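Local structure of DNA damage response protein Rtt109, putative (5ZB9) at residues H85-V91 / V132-L138; T50-N54 / A406-P410; H242-P248 / Q333-R338; L177-E183 / K200-A205; S116-S121 / V172-I176. The protein probably catalyses the transfer of an acetyl group from acetyl-CoA to lysine side chains of histone H3, in DNA replication and the DNA damage response. All coordinates share one frame; numbering follows the deposited sequence.

Contact 1 of 5, residues H85-V91 / V132-L138; sequences HLTTIFV and VRLMVSL
T87-V91 and L134-L138 run parallel, pairing T87 with L134 through F90 with S137, and five backbone hydrogen bonds step between them, from T87 N to R133 O through to V91 N to S137 O. Where this ladder gives out, a water bridges H85 O and R133 N instead. On one face of the pair, L134 lies between two neighbours: its CD1 is 3.7 Å from T87 CG2 and its CD2 is 4.1 Å from I89 CD1. On the other, M135 runs alongside T88, and a bend at its thioether (chi3 78°) returns the methyl so that M135 CE is 3.6 Å from T88 CG2. The R133 guanidinium leads away, to N324 and the backbone of V332. L123 and V124 of helix 111-127 lie against I89, and V124 also against V136. That helix connects the two strands, making this the parallel pair of a beta-alpha-beta crossover within the central sheet.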
# COMPACT_ATOMS: atom_id res chain seq x y z
N HIS A 85 0.92 15.87 -9.15
CA HIS A 85 -0.51 15.90 -8.81
C HIS A 85 -1.05 14.73 -7.99
O HIS A 85 -2.22 14.71 -7.62
CB HIS A 85 -1.33 16.03 -10.10
CG HIS A 85 -1.06 17.28 -10.86
ND1 HIS A 85 -1.18 18.54 -10.29
CD2 HIS A 85 -0.66 17.49 -12.14
CE1 HIS A 85 -0.87 19.45 -11.19
NE2 HIS A 85 -0.56 18.84 -12.32
N LEU A 86 -0.19 13.76 -7.67
CA LEU A 86 -0.63 12.61 -6.89
C LEU A 86 0.46 12.05 -5.99
O LEU A 86 1.60 11.87 -6.42
CB LEU A 86 -1.13 11.50 -7.82
CG LEU A 86 -1.75 10.25 -7.19
CD1 LEU A 86 -3.03 10.59 -6.42
CD2 LEU A 86 -2.02 9.20 -8.26
N THR A 87 0.10 11.81 -4.72
CA THR A 87 0.92 10.99 -3.83
C THR A 87 0.29 9.61 -3.73
O THR A 87 -0.90 9.48 -3.45
CB THR A 87 1.04 11.58 -2.41
OG1 THR A 87 1.60 12.90 -2.47
CG2 THR A 87 1.94 10.70 -1.54
N THR A 88 1.09 8.57 -3.94
CA THR A 88 0.59 7.21 -3.84
C THR A 88 1.36 6.43 -2.80
O THR A 88 2.57 6.24 -2.92
CB THR A 88 0.66 6.47 -5.18
OG1 THR A 88 -0.13 7.18 -6.14
CG2 THR A 88 0.11 5.06 -5.03
N ILE A 89 0.65 5.96 -1.79
CA ILE A 89 1.23 5.10 -0.78
C ILE A 89 0.83 3.64 -1.04
O ILE A 89 -0.32 3.24 -0.84
CB ILE A 89 0.80 5.55 0.62
CG1 ILE A 89 1.25 6.99 0.85
CG2 ILE A 89 1.38 4.64 1.67
CD1 ILE A 89 0.92 7.52 2.22
N PHE A 90 1.80 2.85 -1.50
CA PHE A 90 1.52 1.49 -1.94
C PHE A 90 2.19 0.45 -1.05
O PHE A 90 3.40 0.53 -0.81
CB PHE A 90 1.99 1.29 -3.39
CG PHE A 90 1.90 -0.13 -3.86
CD1 PHE A 90 0.67 -0.70 -4.16
CD2 PHE A 90 3.04 -0.90 -4.02
CE1 PHE A 90 0.58 -2.02 -4.60
CE2 PHE A 90 2.96 -2.21 -4.45
CZ PHE A 90 1.73 -2.77 -4.74
N VAL A 91 1.41 -0.51 -0.58
CA VAL A 91 1.95 -1.61 0.22
C VAL A 91 2.50 -2.68 -0.71
O VAL A 91 1.76 -3.25 -1.51
CB VAL A 91 0.87 -2.23 1.13
CG1 VAL A 91 1.49 -3.28 2.04
CG2 VAL A 91 0.16 -1.15 1.93
N VAL A 132 -2.79 18.54 -2.82
CA VAL A 132 -2.46 17.39 -3.66
C VAL A 132 -3.16 16.11 -3.21
O VAL A 132 -3.00 15.67 -2.07
CB VAL A 132 -0.95 17.14 -3.69
CG1 VAL A 132 -0.64 15.87 -4.49
CG2 VAL A 132 -0.23 18.35 -4.27
N ARG A 133 -3.94 15.52 -4.11
CA ARG A 133 -4.61 14.25 -3.86
C ARG A 133 -3.62 13.17 -3.41
O ARG A 133 -2.51 13.05 -3.95
CB ARG A 133 -5.36 13.79 -5.12
CG ARG A 133 -6.18 12.54 -4.93
CD ARG A 133 -7.10 12.29 -6.12
NE ARG A 133 -8.31 13.11 -6.06
CZ ARG A 133 -8.71 13.93 -7.03
NH1 ARG A 133 -8.00 14.04 -8.14
NH2 ARG A 133 -9.83 14.62 -6.88
N LEU A 134 -4.00 12.40 -2.39
CA LEU A 134 -3.18 11.30 -1.89
C LEU A 134 -3.95 9.98 -1.91
O LEU A 134 -5.13 9.91 -1.55
CB LEU A 134 -2.69 11.58 -0.47
CG LEU A 134 -1.72 10.55 0.12
CD1 LEU A 134 -0.71 11.24 1.00
CD2 LEU A 134 -2.44 9.45 0.91
N MET A 135 -3.27 8.92 -2.33
CA MET A 135 -3.89 7.60 -2.45
C MET A 135 -3.13 6.53 -1.66
O MET A 135 -1.90 6.46 -1.71
CB MET A 135 -3.97 7.20 -3.92
CG MET A 135 -4.46 5.79 -4.13
SD MET A 135 -4.80 5.42 -5.86
CE MET A 135 -3.15 5.18 -6.50
N VAL A 136 -3.87 5.70 -0.93
CA VAL A 136 -3.30 4.49 -0.36
C VAL A 136 -3.81 3.32 -1.16
O VAL A 136 -5.00 3.20 -1.42
CB VAL A 136 -3.66 4.31 1.13
CG1 VAL A 136 -3.05 3.01 1.67
CG2 VAL A 136 -3.19 5.49 1.94
N SER A 137 -2.90 2.45 -1.58
CA SER A 137 -3.28 1.37 -2.46
C SER A 137 -2.55 0.07 -2.12
O SER A 137 -1.46 0.08 -1.55
CB SER A 137 -2.99 1.78 -3.92
OG SER A 137 -3.46 0.80 -4.83
N LEU A 138 -3.17 -1.04 -2.50
CA LEU A 138 -2.60 -2.37 -2.28
C LEU A 138 -3.41 -3.40 -3.05
O LEU A 138 -4.55 -3.15 -3.41
CB LEU A 138 -2.60 -2.72 -0.78
CG LEU A 138 -3.97 -2.86 -0.11
CD1 LEU A 138 -4.56 -4.28 -0.23
CD2 LEU A 138 -3.89 -2.43 1.35
O HOH W 1 -4.32 16.68 -6.90
O HOH W 2 -0.68 14.70 -0.92

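Contact 2 of 5, residues T50-N54 / A406-P410; sequences TFCEN and AFFWP
F51 faces the 406-410 loop with three parts of its side chain. Its CB rests against the indole of W409, 3.8 Å from CZ3, and the ring beyond turns toward F407. The two phenyl groups form an offset edge-to-face pair: F51 presents its edge to the face of F407, the planes stand at 83° and the centroids are 5.7 Å apart. Closest in this pair are F51 CD1 and F407 CZ, at 3.8 Å. At the far end of the ring, F51 CZ meets the methyl of A406.

Two residues on, E53 points to the same side of the strand and takes the other end of the tryptophan. Its CB lies 3.6 Å from W409 CZ2, and the chain, extended with CG anti to the backbone N (chi1 175°), carries the carboxylate to the edge of the indole. E53 OE1 is 2.6 Å from W409 NE1, near the ring plane, but the N-H points well off the oxygen (125°), and the hydrogen bond is weak. The bend arises because E53 OE1 lies beside the benzene part of the indole, as near to W409 CZ2 (3.0 Å) as to CE2. W409 also touches V80 and P32 of the adjoining strands. The loop is thus laid on the sheet chiefly by aromatic and apolar contact, with a single weak, bent N-H...O bond at the indole edge.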
# COMPACT_ATOMS: atom_id res chain seq x y z
N THR A 50 8.22 11.09 -11.98
CA THR A 50 7.80 10.37 -10.78
C THR A 50 8.99 10.01 -9.89
O THR A 50 10.04 9.56 -10.37
CB THR A 50 7.03 9.07 -11.16
OG1 THR A 50 5.95 9.39 -12.05
CG2 THR A 50 6.45 8.40 -9.92
N PHE A 51 8.83 10.21 -8.59
CA PHE A 51 9.86 9.80 -7.64
C PHE A 51 9.31 8.74 -6.71
O PHE A 51 8.11 8.71 -6.44
CB PHE A 51 10.38 11.00 -6.85
CG PHE A 51 11.08 12.02 -7.71
CD1 PHE A 51 10.36 13.00 -8.38
CD2 PHE A 51 12.47 11.99 -7.85
CE1 PHE A 51 11.01 13.93 -9.18
CE2 PHE A 51 13.12 12.92 -8.65
CZ PHE A 51 12.39 13.89 -9.31
N CYS A 52 10.17 7.85 -6.22
CA CYS A 52 9.73 6.84 -5.28
C CYS A 52 10.60 6.83 -4.03
O CYS A 52 11.80 7.05 -4.10
CB CYS A 52 9.71 5.45 -5.92
SG CYS A 52 8.97 4.19 -4.85
N GLU A 53 9.96 6.56 -2.90
CA GLU A 53 10.62 6.49 -1.61
C GLU A 53 10.27 5.16 -0.96
O GLU A 53 9.09 4.86 -0.78
CB GLU A 53 10.20 7.68 -0.73
CG GLU A 53 10.71 7.69 0.71
CD GLU A 53 10.17 8.88 1.52
OE1 GLU A 53 9.47 9.73 0.94
OE2 GLU A 53 10.46 8.98 2.74
N ASN A 54 11.27 4.34 -0.64
CA ASN A 54 11.01 3.06 0.01
C ASN A 54 10.92 3.19 1.52
O ASN A 54 11.69 3.92 2.14
CB ASN A 54 12.11 2.04 -0.31
CG ASN A 54 12.24 1.77 -1.79
OD1 ASN A 54 11.30 1.98 -2.57
ND2 ASN A 54 13.40 1.29 -2.19
N ALA A 406 11.48 19.45 -10.62
CA ALA A 406 11.32 18.58 -9.46
C ALA A 406 10.62 19.31 -8.32
O ALA A 406 11.22 20.15 -7.65
CB ALA A 406 12.67 18.04 -9.00
N PHE A 407 9.34 18.98 -8.12
CA PHE A 407 8.51 19.53 -7.04
C PHE A 407 9.10 19.26 -5.64
O PHE A 407 10.08 18.52 -5.50
CB PHE A 407 7.10 18.93 -7.12
CG PHE A 407 7.10 17.42 -7.13
CD1 PHE A 407 7.09 16.71 -5.94
CD2 PHE A 407 7.14 16.73 -8.33
CE1 PHE A 407 7.11 15.32 -5.95
CE2 PHE A 407 7.17 15.35 -8.35
CZ PHE A 407 7.15 14.64 -7.15
N PHE A 408 8.49 19.83 -4.61
CA PHE A 408 9.02 19.70 -3.25
C PHE A 408 8.50 18.47 -2.51
O PHE A 408 7.29 18.30 -2.32
CB PHE A 408 8.72 20.96 -2.43
CG PHE A 408 9.28 20.92 -1.03
CD1 PHE A 408 10.65 20.84 -0.82
CD2 PHE A 408 8.44 20.96 0.08
CE1 PHE A 408 11.17 20.80 0.47
CE2 PHE A 408 8.95 20.91 1.36
CZ PHE A 408 10.32 20.83 1.56
N TRP A 409 9.42 17.62 -2.08
CA TRP A 409 9.10 16.40 -1.36
C TRP A 409 9.51 16.52 0.11
O TRP A 409 10.68 16.35 0.45
CB TRP A 409 9.79 15.21 -2.01
CG TRP A 409 9.42 13.87 -1.45
CD1 TRP A 409 9.58 13.45 -0.15
CD2 TRP A 409 8.87 12.76 -2.16
NE1 TRP A 409 9.14 12.15 -0.02
CE2 TRP A 409 8.70 11.71 -1.24
CE3 TRP A 409 8.50 12.56 -3.50
CZ2 TRP A 409 8.17 10.47 -1.62
CZ3 TRP A 409 7.98 11.32 -3.87
CH2 TRP A 409 7.82 10.30 -2.93
N PRO A 410 8.54 16.82 0.99
CA PRO A 410 8.80 16.99 2.43
C PRO A 410 9.34 15.71 3.08
O PRO A 410 8.74 14.64 2.91
CB PRO A 410 7.43 17.35 3.00
CG PRO A 410 6.60 17.79 1.82
CD PRO A 410 7.11 16.98 0.66

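Contact 3 of 5, residues H242-P248 / Q333-R338; sequences HQLCDNP and QMTSSR
D246 meets the 333-338 loop with every atom of its side chain beyond CA. Its CB lies 3.2 Å from M334 O. The first torsion (chi1 58°) sets CG between the backbone N and the carbonyl carbon, and CG comes within 3.4 Å of S336 CB. At the tip the carboxylate meets R338 end-on in a two-pronged salt bridge: OD1 takes NH1 and OD2 takes NH2, each at 2.7 Å and each on its syn lone pair, though the planes of the two groups are 31° apart. S336 OG lies 3.2 Å over the centre of the R338 guanidinium, while R338 NE reaches E45 in a second salt bridge. M334 N bonds to H242 O of the short helix 241-244, over whose end the bent M334 side chain folds, M334 CE 3.2 Å from Q243 O; Q333 OE1 comes to the edge of the H242 ring. The arginine is presented by an ST turn, in which S336 OG accepts the N-H of R338 itself.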
# COMPACT_ATOMS: atom_id res chain seq x y z
N HIS A 242 -11.71 8.75 -12.47
CA HIS A 242 -11.66 10.19 -12.69
C HIS A 242 -10.82 10.94 -11.66
O HIS A 242 -10.41 12.07 -11.91
CB HIS A 242 -13.07 10.76 -12.75
CG HIS A 242 -13.84 10.27 -13.94
ND1 HIS A 242 -14.65 9.16 -13.91
CD2 HIS A 242 -13.85 10.70 -15.23
CE1 HIS A 242 -15.16 8.94 -15.11
NE2 HIS A 242 -14.69 9.86 -15.93
N GLN A 243 -10.55 10.31 -10.52
CA GLN A 243 -9.69 10.94 -9.52
C GLN A 243 -8.21 10.63 -9.76
O GLN A 243 -7.34 11.37 -9.33
CB GLN A 243 -10.09 10.49 -8.12
CG GLN A 243 -11.51 10.85 -7.73
CD GLN A 243 -11.75 10.72 -6.23
OE1 GLN A 243 -11.25 11.52 -5.44
NE2 GLN A 243 -12.49 9.69 -5.84
N LEU A 244 -7.95 9.54 -10.47
CA LEU A 244 -6.59 9.09 -10.71
C LEU A 244 -6.07 9.50 -12.09
O LEU A 244 -4.86 9.66 -12.27
CB LEU A 244 -6.52 7.57 -10.58
CG LEU A 244 -6.07 6.98 -9.25
CD1 LEU A 244 -6.69 7.72 -8.08
CD2 LEU A 244 -6.42 5.50 -9.22
N CYS A 245 -6.97 9.64 -13.05
CA CYS A 245 -6.58 9.91 -14.44
C CYS A 245 -7.19 11.19 -15.00
O CYS A 245 -8.39 11.42 -14.89
CB CYS A 245 -6.98 8.74 -15.33
SG CYS A 245 -6.24 7.20 -14.81
N ASP A 246 -6.35 12.01 -15.61
CA ASP A 246 -6.78 13.29 -16.18
C ASP A 246 -7.57 13.10 -17.46
O ASP A 246 -8.46 13.90 -17.77
CB ASP A 246 -5.57 14.18 -16.44
CG ASP A 246 -4.56 13.53 -17.38
OD1 ASP A 246 -3.74 12.71 -16.91
OD2 ASP A 246 -4.60 13.84 -18.60
N ASN A 247 -7.25 12.05 -18.21
CA ASN A 247 -7.93 11.76 -19.46
C ASN A 247 -8.52 10.37 -19.45
O ASN A 247 -7.88 9.40 -19.85
CB ASN A 247 -6.96 11.92 -20.63
CG ASN A 247 -7.62 11.65 -21.98
OD1 ASN A 247 -8.85 11.54 -22.08
ND2 ASN A 247 -6.80 11.54 -23.02
N PRO A 248 -9.78 10.26 -19.01
CA PRO A 248 -10.52 9.00 -18.93
C PRO A 248 -10.82 8.40 -20.31
O PRO A 248 -11.39 7.31 -20.40
CB PRO A 248 -11.82 9.39 -18.23
CG PRO A 248 -11.51 10.69 -17.56
CD PRO A 248 -10.55 11.38 -18.45
N GLN A 333 -11.56 16.56 -11.23
CA GLN A 333 -10.81 15.55 -11.97
C GLN A 333 -9.30 15.74 -11.81
O GLN A 333 -8.82 16.87 -11.67
CB GLN A 333 -11.20 15.58 -13.46
CG GLN A 333 -10.51 14.52 -14.31
CD GLN A 333 -11.24 14.21 -15.60
OE1 GLN A 333 -12.00 13.24 -15.68
NE2 GLN A 333 -11.02 15.03 -16.63
N MET A 334 -8.57 14.63 -11.81
CA MET A 334 -7.11 14.64 -11.80
C MET A 334 -6.56 15.48 -12.95
O MET A 334 -7.17 15.53 -14.03
CB MET A 334 -6.58 13.20 -11.87
CG MET A 334 -5.06 13.05 -11.99
SD MET A 334 -4.10 13.83 -10.66
CE MET A 334 -4.53 12.84 -9.23
N THR A 335 -5.44 16.16 -12.72
CA THR A 335 -4.82 16.96 -13.78
C THR A 335 -3.47 16.36 -14.20
O THR A 335 -2.80 15.67 -13.43
CB THR A 335 -4.63 18.44 -13.34
OG1 THR A 335 -3.73 18.51 -12.23
CG2 THR A 335 -5.97 19.06 -12.96
N SER A 336 -3.10 16.61 -15.46
CA SER A 336 -1.89 16.03 -16.06
C SER A 336 -0.63 16.88 -15.81
O SER A 336 -0.67 18.11 -15.88
CB SER A 336 -2.12 15.85 -17.56
OG SER A 336 -0.95 15.37 -18.22
N SER A 337 0.49 16.21 -15.54
CA SER A 337 1.78 16.88 -15.41
C SER A 337 2.70 16.49 -16.58
O SER A 337 3.90 16.79 -16.56
CB SER A 337 2.45 16.55 -14.07
OG SER A 337 2.85 15.19 -13.98
N ARG A 338 2.14 15.81 -17.58
CA ARG A 338 2.89 15.36 -18.74
C ARG A 338 3.32 16.51 -19.65
O ARG A 338 2.65 17.55 -19.71
CB ARG A 338 2.06 14.36 -19.57
CG ARG A 338 1.65 13.10 -18.83
CD ARG A 338 0.93 12.12 -19.74
NE ARG A 338 -0.31 12.67 -20.30
CZ ARG A 338 -1.50 12.63 -19.70
NH1 ARG A 338 -1.64 12.08 -18.50
NH2 ARG A 338 -2.56 13.15 -20.31

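Contact 4 of 5, residues L177-E183 / K200-A205; sequences LREYEPE and KSSATA
E181 and S202 form a single backbone bridge: E181 N donates to S201 O at 2.8 Å and A203 N returns a bond to E181 O at 3.1 Å. A second polar group is the E183 carboxylate, which accepts from both hydroxyls on one side of the strand. T204 OG1 donates to the anti lone pair of E183 OE1, 2.6 Å away, and S202 OG donates to E183 OE2 from the anti side, 25° out of the carboxylate plane; N324 adds a further bond to OE2. A water joins E183 N to T204 OG1. Apolar contacts fill the other side, with Y180 CB 3.6 Å from A203 CB, and L177 CD2 3.8 Å from A205 CB. Y180 CD2, at the ring edge, is 3.5 Å from S201 CB. The 177-183 segment, leaving helix 162-177, thus lies along the start of strand 202-208, which is itself paired with strands 317-324 and 235-236.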
# COMPACT_ATOMS: atom_id res chain seq x y z
N LEU A 177 -9.58 5.62 6.73
CA LEU A 177 -10.66 6.17 5.92
C LEU A 177 -11.56 7.08 6.75
O LEU A 177 -11.91 8.18 6.33
CB LEU A 177 -11.48 5.03 5.30
CG LEU A 177 -12.89 5.32 4.74
CD1 LEU A 177 -12.86 6.20 3.50
CD2 LEU A 177 -13.62 4.02 4.45
N ARG A 178 -11.91 6.63 7.95
CA ARG A 178 -12.94 7.29 8.73
C ARG A 178 -12.43 8.42 9.63
O ARG A 178 -13.18 8.96 10.43
CB ARG A 178 -13.69 6.25 9.56
CG ARG A 178 -14.49 5.33 8.67
CD ARG A 178 -15.34 4.38 9.45
NE ARG A 178 -15.95 3.39 8.57
CZ ARG A 178 -17.05 3.59 7.87
NH1 ARG A 178 -17.68 4.76 7.95
NH2 ARG A 178 -17.53 2.63 7.09
N GLU A 179 -11.16 8.78 9.48
CA GLU A 179 -10.64 9.99 10.08
C GLU A 179 -10.95 11.19 9.19
O GLU A 179 -10.75 12.33 9.58
CB GLU A 179 -9.13 9.88 10.32
CG GLU A 179 -8.78 9.19 11.63
CD GLU A 179 -9.41 9.87 12.85
OE1 GLU A 179 -10.49 9.42 13.29
OE2 GLU A 179 -8.82 10.86 13.35
N TYR A 180 -11.44 10.90 7.98
CA TYR A 180 -11.73 11.93 6.99
C TYR A 180 -13.22 12.08 6.76
O TYR A 180 -14.01 11.20 7.14
CB TYR A 180 -11.03 11.61 5.67
CG TYR A 180 -9.52 11.56 5.79
CD1 TYR A 180 -8.86 10.37 6.03
CD2 TYR A 180 -8.76 12.71 5.65
CE1 TYR A 180 -7.48 10.32 6.14
CE2 TYR A 180 -7.39 12.68 5.76
CZ TYR A 180 -6.76 11.48 6.01
OH TYR A 180 -5.38 11.46 6.11
N GLU A 181 -13.61 13.18 6.13
CA GLU A 181 -15.03 13.46 5.92
C GLU A 181 -15.62 12.61 4.81
O GLU A 181 -14.94 12.28 3.83
CB GLU A 181 -15.22 14.95 5.59
CG GLU A 181 -14.94 15.86 6.76
CD GLU A 181 -15.73 15.46 8.00
OE1 GLU A 181 -16.97 15.54 7.96
OE2 GLU A 181 -15.09 15.05 9.00
N PRO A 182 -16.90 12.23 4.96
CA PRO A 182 -17.62 11.51 3.90
C PRO A 182 -17.71 12.32 2.62
O PRO A 182 -17.59 13.55 2.66
CB PRO A 182 -19.01 11.29 4.50
CG PRO A 182 -18.80 11.35 5.97
CD PRO A 182 -17.71 12.36 6.18
N GLU A 183 -17.90 11.65 1.50
CA GLU A 183 -18.06 12.33 0.22
C GLU A 183 -19.37 11.89 -0.44
O GLU A 183 -19.96 10.88 -0.07
CB GLU A 183 -16.87 12.05 -0.69
CG GLU A 183 -15.53 12.39 -0.04
CD GLU A 183 -14.34 12.14 -0.96
OE1 GLU A 183 -14.22 11.02 -1.50
OE2 GLU A 183 -13.52 13.07 -1.13
N LYS A 200 -12.67 20.78 4.20
CA LYS A 200 -12.24 19.69 5.07
C LYS A 200 -11.58 18.55 4.30
O LYS A 200 -11.83 18.37 3.11
CB LYS A 200 -13.44 19.16 5.87
CG LYS A 200 -14.70 18.99 5.02
CD LYS A 200 -15.96 19.10 5.88
CE LYS A 200 -15.95 20.37 6.73
NZ LYS A 200 -15.81 21.61 5.91
N SER A 201 -10.72 17.80 4.98
CA SER A 201 -10.09 16.63 4.37
C SER A 201 -11.09 15.48 4.28
O SER A 201 -11.69 15.08 5.29
CB SER A 201 -8.86 16.21 5.18
OG SER A 201 -7.71 16.21 4.36
N SER A 202 -11.28 14.96 3.07
CA SER A 202 -12.28 13.91 2.86
C SER A 202 -11.71 12.69 2.14
O SER A 202 -10.63 12.76 1.55
CB SER A 202 -13.48 14.47 2.09
OG SER A 202 -13.07 14.98 0.83
N ALA A 203 -12.45 11.58 2.18
CA ALA A 203 -11.96 10.33 1.63
C ALA A 203 -13.05 9.30 1.37
O ALA A 203 -14.08 9.26 2.05
CB ALA A 203 -10.91 9.73 2.56
N THR A 204 -12.79 8.44 0.38
CA THR A 204 -13.62 7.28 0.08
C THR A 204 -12.70 6.09 -0.20
O THR A 204 -11.58 6.27 -0.71
CB THR A 204 -14.56 7.54 -1.14
OG1 THR A 204 -15.34 8.72 -0.90
CG2 THR A 204 -15.51 6.36 -1.39
N ALA A 205 -13.15 4.89 0.15
CA ALA A 205 -12.39 3.67 -0.14
C ALA A 205 -13.03 2.92 -1.30
O ALA A 205 -14.26 2.77 -1.35
CB ALA A 205 -12.31 2.79 1.09
O HOH W 3 -16.93 8.85 1.54

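Contact 5 of 5, residues S116-S121 / V172-I176; sequences SNAFLS and VIDPI
The side chain of N117, whose CG stands anti to the backbone N (chi1 -174°), is swung across to the turn that holds P175 and I176. In return I176 keeps its chain straight beyond CG1 (chi2 -175°), and its terminal methyl rests against the neighbouring helix. N117 and I176 run alongside one another, pointing opposite ways, with N117 OD1 3.6 Å from I176 CG1. The amide nitrogen goes further, N117 ND2 lying 3.2 Å from P175 CG, which makes this a packing contact of an amide on a proline ring. I176 CD1 ends 3.7 Å from L120 CB and also comes near the backbone N of S121.

L120 completes the interlock: its side chain crosses that of V172 at about a right angle, with L120 CD1 4.0 Å from V172 CG1 and 4.1 Å from I173 CD1. S116 CB touches V172 CG1 as well, while its hydroxyl is turned back to L112 O in its own helix. Helix 162-177 is kinked at P175, whose N has no bond to the preceding turn.

The short axes pass 9.0 Å apart and cross at 46°, a largely aliphatic helix-helix packing. W168 lies by S116 and R113 by V172, and both these neighbours bind CoA in a structure of this protein, though none is bound here, so the crossing lies beside the cofactor site of the acetyltransferase fold.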
# COMPACT_ATOMS: atom_id res chain seq x y z
N SER A 116 -0.03 -2.29 11.14
CA SER A 116 -0.19 -1.91 9.74
C SER A 116 -0.97 -0.61 9.56
O SER A 116 -0.62 0.23 8.75
CB SER A 116 -0.91 -3.03 8.97
OG SER A 116 -0.26 -4.27 9.15
N ASN A 117 -2.05 -0.48 10.33
CA ASN A 117 -2.88 0.72 10.41
C ASN A 117 -2.04 1.94 10.83
O ASN A 117 -2.07 2.99 10.18
CB ASN A 117 -4.03 0.45 11.40
CG ASN A 117 -5.07 1.56 11.46
OD1 ASN A 117 -4.79 2.73 11.20
ND2 ASN A 117 -6.28 1.19 11.84
N ALA A 118 -1.29 1.78 11.91
CA ALA A 118 -0.49 2.86 12.46
C ALA A 118 0.60 3.30 11.50
O ALA A 118 0.83 4.49 11.32
CB ALA A 118 0.12 2.44 13.80
N PHE A 119 1.28 2.34 10.89
CA PHE A 119 2.35 2.63 9.93
C PHE A 119 1.81 3.39 8.70
O PHE A 119 2.38 4.41 8.30
CB PHE A 119 3.05 1.34 9.50
CG PHE A 119 4.35 1.56 8.76
CD1 PHE A 119 5.27 2.49 9.21
CD2 PHE A 119 4.65 0.82 7.62
CE1 PHE A 119 6.48 2.69 8.52
CE2 PHE A 119 5.84 1.01 6.94
CZ PHE A 119 6.75 1.94 7.39
N LEU A 120 0.72 2.91 8.12
CA LEU A 120 0.08 3.60 7.00
C LEU A 120 -0.41 5.00 7.40
O LEU A 120 -0.16 5.97 6.69
CB LEU A 120 -1.08 2.77 6.44
CG LEU A 120 -0.68 1.48 5.72
CD1 LEU A 120 -1.90 0.69 5.28
CD2 LEU A 120 0.20 1.80 4.52
N SER A 121 -1.10 5.09 8.53
CA SER A 121 -1.52 6.37 9.08
C SER A 121 -0.36 7.34 9.18
O SER A 121 -0.45 8.50 8.77
CB SER A 121 -2.14 6.19 10.47
OG SER A 121 -3.52 6.48 10.46
N VAL A 172 -7.89 -2.84 7.99
CA VAL A 172 -6.71 -2.01 8.22
C VAL A 172 -6.98 -0.59 7.74
O VAL A 172 -6.66 0.40 8.41
CB VAL A 172 -5.47 -2.56 7.49
CG1 VAL A 172 -4.35 -1.53 7.47
CG2 VAL A 172 -5.01 -3.87 8.12
N ILE A 173 -7.58 -0.50 6.56
CA ILE A 173 -7.86 0.76 5.89
C ILE A 173 -9.02 1.54 6.54
O ILE A 173 -8.98 2.77 6.61
CB ILE A 173 -8.15 0.48 4.39
CG1 ILE A 173 -6.84 0.13 3.69
CG2 ILE A 173 -8.85 1.65 3.70
CD1 ILE A 173 -5.75 1.14 3.92
N ASP A 174 -10.03 0.83 7.03
CA ASP A 174 -11.27 1.46 7.52
C ASP A 174 -11.05 2.62 8.52
O ASP A 174 -11.61 3.69 8.33
CB ASP A 174 -12.20 0.41 8.13
CG ASP A 174 -13.65 0.87 8.21
OD1 ASP A 174 -14.14 1.49 7.25
OD2 ASP A 174 -14.30 0.63 9.24
N PRO A 175 -10.22 2.42 9.57
CA PRO A 175 -10.05 3.54 10.51
C PRO A 175 -9.29 4.73 9.91
O PRO A 175 -9.51 5.86 10.34
CB PRO A 175 -9.25 2.92 11.66
CG PRO A 175 -9.46 1.46 11.53
CD PRO A 175 -9.54 1.21 10.06
N ILE A 176 -8.41 4.47 8.95
CA ILE A 176 -7.75 5.58 8.27
C ILE A 176 -8.78 6.36 7.49
O ILE A 176 -8.85 7.59 7.59
CB ILE A 176 -6.66 5.10 7.31
CG1 ILE A 176 -5.69 4.18 8.03
CG2 ILE A 176 -5.93 6.28 6.71
CD1 ILE A 176 -4.52 3.75 7.18

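Contacts 1 and 5 are the buried pair and interlock: V91 and I89 of contact 1 meet L120 of contact 5, and V136 meets I173, so strand pair and helix pair pack as layers. Contact 1 relies on backbone bonds with apolar cover, contact 5 on aliphatic side chains. Contacts 3 and 4 are partly buried and more polar, the first through a salt bridge, the second through a carboxylate held by hydroxyls. Contact 3 touches contact 1 at the end where H85 and R133 lie; contact 4 follows contact 5 directly along the chain. Contact 2, on the surface, shares the sheet with contacts 1 and 4 and is mainly aromatic.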